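Local coordinates for protein inorganic pyrophosphatase (Shewanella sp. AS-11, PDB 6LL8) that probably hydrolyses diphosphate to two phosphates, using divalent metal ions held at the carboxy-terminal ends of a parallel beta-sheet, at residues M4-H9 and Y70-S75; V90-H95 and L107-R112. One frame throughout, in Å; residues are numbered along the deposited sequence. Where two conformers were deposited one is given.

Contact 1: M4-H9 and Y70-S75; sequences MYVVGH and YIVDHS. With MG (magnesium ion), chain C; MG (magnesium ion), chain D; 2PN (imidodiphosphoric acid), chain I.
H9 and D73 meet on a magnesium ion, and around this point the two segments pack most closely. The imidazole NE2 of H9 and the carboxylate OD2 of D73 lie 2.9 Å apart because both ligate the same ion, at 2.2 Å from NE2 and 2.0 Å from OD2, not because a hydrogen bond joins them. Ring and carboxylate planes are turned 35° from each other. With CG anti to its backbone N (chi1 -167°), D73 directs OD2 to this ion and OD1 to a second magnesium, so one carboxylate bridges two metals. The imidodiphosphate lends a different oxygen to each, while D13 completes the protein ligands of the first and D73 OD2 is also hydrogen-bonded to S16 OG.

Upstream, V6 CG1 presses on V72 CG2 at 3.6 Å, both buried. H74 sets CD2 against H9 CA, takes I71 CG2 on one ring face and meets, in the ring plane at NE2, a water that donates to G8 O at 2.8 Å; ND1 is hydrogen-bonded to E76 N, which helps fix the ring's rotation. Cut back to an alanine, the position is likely to leave E76 N and the water each short of a partner and open a gap beside H9.

Packing is looser at the amino-terminal end of strand 4-7, where M4 is partly exposed. There M4, bent at chi3, brings SD to the edge of the Y70 ring, 4.1 Å from CD2, in a Met-aromatic contact. Three backbone hydrogen bonds join the strands between Y5 and V72; the last, V72 N to V7 O, comes from 46° above the carbonyl plane. Adjacent parallel strands whose carboxy-terminal ends open into metal-binding loops are characteristic of the DHH-family phosphoesterase domain, and here they supply two metal positions of a type II pyrophosphatase active site.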
loop_
_atom_site.group_PDB
_atom_site.type_symbol
_atom_site.label_atom_id
_atom_site.label_comp_id
_atom_site.label_asym_id
_atom_site.label_seq_id
_atom_site.Cartn_x
_atom_site.Cartn_y
_atom_site.Cartn_z
ATOM N N MET A 4 -21.547 -5.183 5.758
ATOM C CA MET A 4 -20.115 -5.474 5.917
ATOM C C MET A 4 -19.339 -4.168 5.817
ATOM O O MET A 4 -19.793 -3.212 5.168
ATOM C CB MET A 4 -19.630 -6.467 4.860
ATOM C CG MET A 4 -19.494 -5.888 3.458
ATOM S SD MET A 4 -19.025 -7.081 2.214
ATOM C CE MET A 4 -20.644 -7.747 1.815
ATOM N N TYR A 5 -18.163 -4.159 6.404
ATOM C CA TYR A 5 -17.208 -3.059 6.223
ATOM C C TYR A 5 -16.106 -3.526 5.307
ATOM O O TYR A 5 -15.526 -4.592 5.508
ATOM C CB TYR A 5 -16.655 -2.601 7.566
ATOM C CG TYR A 5 -17.671 -1.862 8.381
ATOM C CD1 TYR A 5 -17.840 -0.506 8.230
ATOM C CD2 TYR A 5 -18.442 -2.512 9.317
ATOM C CE1 TYR A 5 -18.782 0.191 8.956
ATOM C CE2 TYR A 5 -19.382 -1.823 10.057
ATOM C CZ TYR A 5 -19.551 -0.471 9.882
ATOM O OH TYR A 5 -20.466 0.210 10.627
ATOM N N VAL A 6 -15.784 -2.691 4.338
ATOM C CA VAL A 6 -14.712 -2.936 3.365
ATOM C C VAL A 6 -13.548 -2.046 3.738
ATOM O O VAL A 6 -13.729 -0.815 3.760
ATOM C CB VAL A 6 -15.198 -2.673 1.932
ATOM C CG1 VAL A 6 -14.108 -3.095 0.962
ATOM C CG2 VAL A 6 -16.505 -3.393 1.639
ATOM N N VAL A 7 -12.407 -2.616 4.099
ATOM C CA VAL A 7 -11.344 -1.796 4.712
ATOM C C VAL A 7 -9.972 -2.361 4.349
ATOM O O VAL A 7 -9.712 -3.567 4.426
ATOM C CB VAL A 7 -11.564 -1.644 6.208
ATOM C CG1 VAL A 7 -11.519 -2.950 6.914
ATOM C CG2 VAL A 7 -10.575 -0.684 6.825
ATOM N N GLY A 8 -9.104 -1.435 3.993
ATOM C CA GLY A 8 -7.717 -1.738 3.653
ATOM C C GLY A 8 -6.783 -1.634 4.828
ATOM O O GLY A 8 -7.184 -1.659 5.983
ATOM N N HIS A 9 -5.496 -1.589 4.524
ATOM C CA HIS A 9 -4.495 -1.687 5.593
ATOM C C HIS A 9 -4.469 -0.455 6.479
ATOM O O HIS A 9 -4.773 0.662 6.047
ATOM C CB HIS A 9 -3.100 -2.051 5.056
ATOM C CG HIS A 9 -2.536 -1.241 3.933
ATOM N ND1 HIS A 9 -2.021 0.037 4.085
ATOM C CD2 HIS A 9 -2.347 -1.564 2.629
ATOM C CE1 HIS A 9 -1.573 0.437 2.869
ATOM N NE2 HIS A 9 -1.759 -0.516 1.963
ATOM N N TYR A 70 -14.613 -7.168 4.883
ATOM C CA TYR A 70 -13.976 -7.536 3.602
ATOM C C TYR A 70 -12.683 -6.756 3.574
ATOM O O TYR A 70 -12.664 -5.517 3.483
ATOM C CB TYR A 70 -14.882 -7.233 2.414
ATOM C CG TYR A 70 -14.639 -8.132 1.237
ATOM C CD1 TYR A 70 -13.407 -8.191 0.609
ATOM C CD2 TYR A 70 -15.664 -8.904 0.715
ATOM C CE1 TYR A 70 -13.193 -9.042 -0.461
ATOM C CE2 TYR A 70 -15.474 -9.746 -0.378
ATOM C CZ TYR A 70 -14.213 -9.819 -0.956
ATOM O OH TYR A 70 -13.936 -10.654 -2.006
ATOM N N ILE A 71 -11.580 -7.489 3.710
ATOM C CA ILE A 71 -10.218 -6.938 3.783
ATOM C C ILE A 71 -9.754 -6.609 2.364
ATOM O O ILE A 71 -9.915 -7.409 1.456
ATOM C CB ILE A 71 -9.281 -7.947 4.447
ATOM C CG1 ILE A 71 -9.686 -8.257 5.889
ATOM C CG2 ILE A 71 -7.816 -7.528 4.333
ATOM C CD1 ILE A 71 -9.421 -7.185 6.882
ATOM N N VAL A 72 -9.094 -5.470 2.215
ATOM C CA VAL A 72 -8.497 -5.018 0.938
ATOM C C VAL A 72 -7.005 -4.809 1.152
ATOM O O VAL A 72 -6.595 -4.150 2.103
ATOM C CB VAL A 72 -9.188 -3.724 0.473
ATOM C CG1 VAL A 72 -8.631 -3.229 -0.842
ATOM C CG2 VAL A 72 -10.687 -3.892 0.379
ATOM N N ASP A 73 -6.209 -5.293 0.203
ATOM C CA ASP A 73 -4.829 -4.803 0.004
ATOM C C ASP A 73 -3.865 -5.251 1.105
ATOM O O ASP A 73 -2.791 -4.644 1.211
ATOM C CB ASP A 73 -4.825 -3.297 -0.209
ATOM C CG ASP A 73 -3.579 -2.638 -0.708
ATOM O OD1 ASP A 73 -2.915 -3.176 -1.644
ATOM O OD2 ASP A 73 -3.311 -1.541 -0.198
ATOM N N HIS A 74 -4.167 -6.314 1.826
ATOM C CA HIS A 74 -3.212 -7.016 2.702
ATOM C C HIS A 74 -3.836 -8.315 3.187
ATOM O O HIS A 74 -5.050 -8.480 3.058
ATOM C CB HIS A 74 -2.808 -6.149 3.900
ATOM C CG HIS A 74 -3.855 -6.052 4.932
ATOM N ND1 HIS A 74 -3.830 -6.851 6.066
ATOM C CD2 HIS A 74 -4.932 -5.251 4.987
ATOM C CE1 HIS A 74 -4.917 -6.512 6.762
ATOM N NE2 HIS A 74 -5.606 -5.533 6.173
ATOM N N SER A 75 -3.043 -9.148 3.862
ATOM C CA SER A 75 -3.605 -10.275 4.614
ATOM C C SER A 75 -2.839 -10.512 5.914
ATOM O O SER A 75 -2.601 -11.673 6.287
ATOM C CB SER A 75 -3.728 -11.513 3.777
ATOM O OG SER A 75 -2.482 -11.936 3.239
HETATM MG MG MG C . -1.617 -0.479 -0.249
HETATM MG MG MG D . -1.831 -2.226 -3.240
HETATM P P1 2PN I . 0.868 -1.719 -1.645
HETATM O O1 2PN I . 0.021 -1.564 -0.385
HETATM O O2 2PN I . 1.371 -0.397 -2.164
HETATM O O3 2PN I . 0.127 -2.513 -2.704
HETATM N N1 2PN I . 2.179 -2.619 -1.221
HETATM P P2 2PN I . 3.791 -2.319 -1.042
HETATM O O4 2PN I . 4.124 -2.858 0.346
HETATM O O5 2PN I . 4.007 -0.822 -1.112
HETATM O O6 2PN I . 4.520 -3.069 -2.130
HETATM O O HOH W 1 -7.993 -4.140 6.886
#

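Contact 2: V90-H95 and L107-R112; sequences VGIVDH and LECWIR. With MG (magnesium ion), chain D.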
loop_
_atom_site.group_PDB
_atom_site.type_symbol
_atom_site.label_atom_id
_atom_site.label_comp_id
_atom_site.label_asym_id
_atom_site.label_seq_id
_atom_site.Cartn_x
_atom_site.Cartn_y
_atom_site.Cartn_z
ATOM N N VAL A 90 -15.152 -11.924 5.871
ATOM C CA VAL A 90 -15.953 -12.533 4.816
ATOM C C VAL A 90 -15.214 -12.560 3.489
ATOM O O VAL A 90 -15.587 -13.322 2.596
ATOM C CB VAL A 90 -17.336 -11.890 4.683
ATOM C CG1 VAL A 90 -18.151 -12.136 5.946
ATOM C CG2 VAL A 90 -17.274 -10.410 4.332
ATOM N N GLY A 91 -14.172 -11.758 3.359
ATOM C CA GLY A 91 -13.452 -11.700 2.093
ATOM C C GLY A 91 -12.110 -11.048 2.232
ATOM O O GLY A 91 -11.910 -10.254 3.168
ATOM N N ILE A 92 -11.217 -11.348 1.303
ATOM C CA ILE A 92 -9.935 -10.649 1.113
ATOM C C ILE A 92 -9.793 -10.434 -0.382
ATOM O O ILE A 92 -9.886 -11.415 -1.145
ATOM C CB ILE A 92 -8.732 -11.427 1.644
ATOM C CG1 ILE A 92 -8.915 -11.757 3.137
ATOM C CG2 ILE A 92 -7.446 -10.657 1.393
ATOM C CD1 ILE A 92 -7.847 -12.675 3.685
ATOM N N VAL A 93 -9.508 -9.215 -0.799
ATOM C CA VAL A 93 -9.078 -8.915 -2.183
ATOM C C VAL A 93 -7.714 -8.270 -2.075
ATOM O O VAL A 93 -7.552 -7.274 -1.357
ATOM C CB VAL A 93 -10.103 -8.065 -2.951
ATOM C CG1 VAL A 93 -10.462 -6.755 -2.270
ATOM C CG2 VAL A 93 -9.609 -7.839 -4.363
ATOM N N ASP A 94 -6.712 -8.836 -2.757
ATOM C CA ASP A 94 -5.331 -8.410 -2.475
ATOM C C ASP A 94 -4.399 -8.873 -3.567
ATOM O O ASP A 94 -4.766 -9.639 -4.460
ATOM C CB ASP A 94 -4.897 -8.934 -1.103
ATOM C CG ASP A 94 -3.602 -8.353 -0.579
ATOM O OD1 ASP A 94 -3.251 -7.210 -1.004
ATOM O OD2 ASP A 94 -2.958 -9.009 0.249
ATOM N N HIS A 95 -3.146 -8.453 -3.435
ATOM C CA HIS A 95 -2.028 -8.751 -4.351
ATOM C C HIS A 95 -0.706 -8.858 -3.584
ATOM O O HIS A 95 0.349 -8.660 -4.167
ATOM C CB HIS A 95 -1.974 -7.721 -5.475
ATOM C CG HIS A 95 -1.686 -6.302 -5.071
ATOM N ND1 HIS A 95 -0.843 -5.521 -5.821
ATOM C CD2 HIS A 95 -2.160 -5.497 -4.089
ATOM C CE1 HIS A 95 -0.829 -4.298 -5.280
ATOM N NE2 HIS A 95 -1.615 -4.233 -4.228
ATOM N N LEU A 107 -14.686 -18.290 3.411
ATOM C CA LEU A 107 -14.633 -16.883 2.964
ATOM C C LEU A 107 -14.336 -16.828 1.474
ATOM O O LEU A 107 -14.023 -17.855 0.852
ATOM C CB LEU A 107 -13.584 -16.074 3.742
ATOM C CG LEU A 107 -12.125 -16.267 3.320
ATOM C CD1 LEU A 107 -11.263 -15.171 3.927
ATOM C CD2 LEU A 107 -11.569 -17.645 3.679
ATOM N N GLU A 108 -14.432 -15.639 0.907
ATOM C CA GLU A 108 -13.913 -15.364 -0.441
ATOM C C GLU A 108 -12.520 -14.794 -0.370
ATOM O O GLU A 108 -12.244 -13.926 0.466
ATOM C CB GLU A 108 -14.648 -14.221 -1.093
ATOM C CG GLU A 108 -16.072 -14.502 -1.392
ATOM C CD GLU A 108 -16.632 -13.575 -2.452
ATOM O OE1 GLU A 108 -16.090 -12.444 -2.700
ATOM O OE2 GLU A 108 -17.552 -14.041 -3.063
ATOM N N CYS A 109 -11.642 -15.272 -1.232
ATOM C CA CYS A 109 -10.371 -14.582 -1.489
ATOM C C CYS A 109 -10.238 -14.411 -2.987
ATOM O O CYS A 109 -10.295 -15.383 -3.756
ATOM C CB CYS A 109 -9.153 -15.320 -0.978
ATOM S SG CYS A 109 -9.209 -15.669 0.799
ATOM N N TRP A 110 -10.053 -13.155 -3.382
ATOM C CA TRP A 110 -9.684 -12.748 -4.748
ATOM C C TRP A 110 -8.281 -12.184 -4.636
ATOM O O TRP A 110 -8.116 -10.987 -4.421
ATOM C CB TRP A 110 -10.673 -11.727 -5.293
ATOM C CG TRP A 110 -12.055 -12.206 -5.567
ATOM C CD1 TRP A 110 -13.043 -12.447 -4.666
ATOM C CD2 TRP A 110 -12.615 -12.353 -6.863
ATOM N NE1 TRP A 110 -14.177 -12.775 -5.329
ATOM C CE2 TRP A 110 -13.966 -12.707 -6.667
ATOM C CE3 TRP A 110 -12.115 -12.219 -8.152
ATOM C CZ2 TRP A 110 -14.828 -12.909 -7.741
ATOM C CZ3 TRP A 110 -12.978 -12.406 -9.216
ATOM C CH2 TRP A 110 -14.304 -12.756 -9.001
ATOM N N ILE A 111 -7.278 -13.042 -4.706
ATOM C CA ILE A 111 -5.885 -12.636 -4.512
ATOM C C ILE A 111 -5.159 -12.995 -5.794
ATOM O O ILE A 111 -5.266 -14.129 -6.287
ATOM C CB ILE A 111 -5.273 -13.257 -3.240
ATOM C CG1 ILE A 111 -6.064 -12.822 -1.998
ATOM C CG2 ILE A 111 -3.795 -12.887 -3.168
ATOM C CD1 ILE A 111 -5.648 -13.477 -0.690
ATOM N N ARG A 112 -4.465 -12.038 -6.380
ATOM C CA ARG A 112 -3.748 -12.255 -7.649
ATOM C C ARG A 112 -2.427 -11.525 -7.562
ATOM O O ARG A 112 -2.400 -10.406 -7.045
ATOM C CB ARG A 112 -4.542 -11.709 -8.838
ATOM C CG ARG A 112 -5.931 -12.296 -9.010
ATOM C CD ARG A 112 -5.955 -13.725 -9.484
ATOM N NE ARG A 112 -7.349 -14.055 -9.802
ATOM C CZ ARG A 112 -8.260 -14.482 -8.884
ATOM N NH1 ARG A 112 -7.917 -14.707 -7.631
ATOM N NH2 ARG A 112 -9.515 -14.665 -9.224
HETATM MG MG MG D . -1.831 -2.226 -3.240
#
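With chi1 near -60° in both residues, I92 swings CG2 to the side opposite its backbone N, while I111 sends CG1 opposite its own carbonyl carbon and, extended at chi2 (174°), on to CD1. The two methyls, CG2 of I92 and CD1 of I111, touch at 3.9 Å as the side chains pass slantwise. I92 also reaches L107 CD1 through CG1 and lies beside C109 SG. On the other face V93 CG2 rests against W110 CB at 4.1 Å, and helix 117-128 packs over both residues.

Five backbone hydrogen bonds hold the parallel pair; that from W110 N to I92 O, 2.8 Å long, comes in nearly in line with the C=O. Strand 108-111 is one of the two outer strands of the six-stranded sheet, and strand 88-94 runs out into D94-H95-H96, the signature that names the DHH family. D94 OD1 accepts H95 N at 2.7 Å from above the carboxylate plane and is also bonded to H96 ND1. H95 folds its ring between backbone N and carbonyl carbon (chi1 64°); V114 O fixes ND1, leaving NE2 to bind magnesium at 2.2 Å, while H95 CB lies 3.1 Å from R112 O.

Contacts 1 and 2 belong to one parallel sheet, joined where strand 68-72 lies beside strand 88-94: I71 N probably bonds to G91 O, and D73 N to V93 O. Contact 1 is the buried, inner pair; contact 2 takes in an outer strand of the sheet and is only partly buried. The difference shows in their chemistry. Contact 1 has fewer backbone bonds but two ligating side chains, a bound water and a direct hold on two of the magnesium ions. Contact 2 relies on a longer, more regular run of backbone bonds and branched aliphatic packing, and adds a single ligand, H95, to the magnesium ion that D73 OD1 also binds.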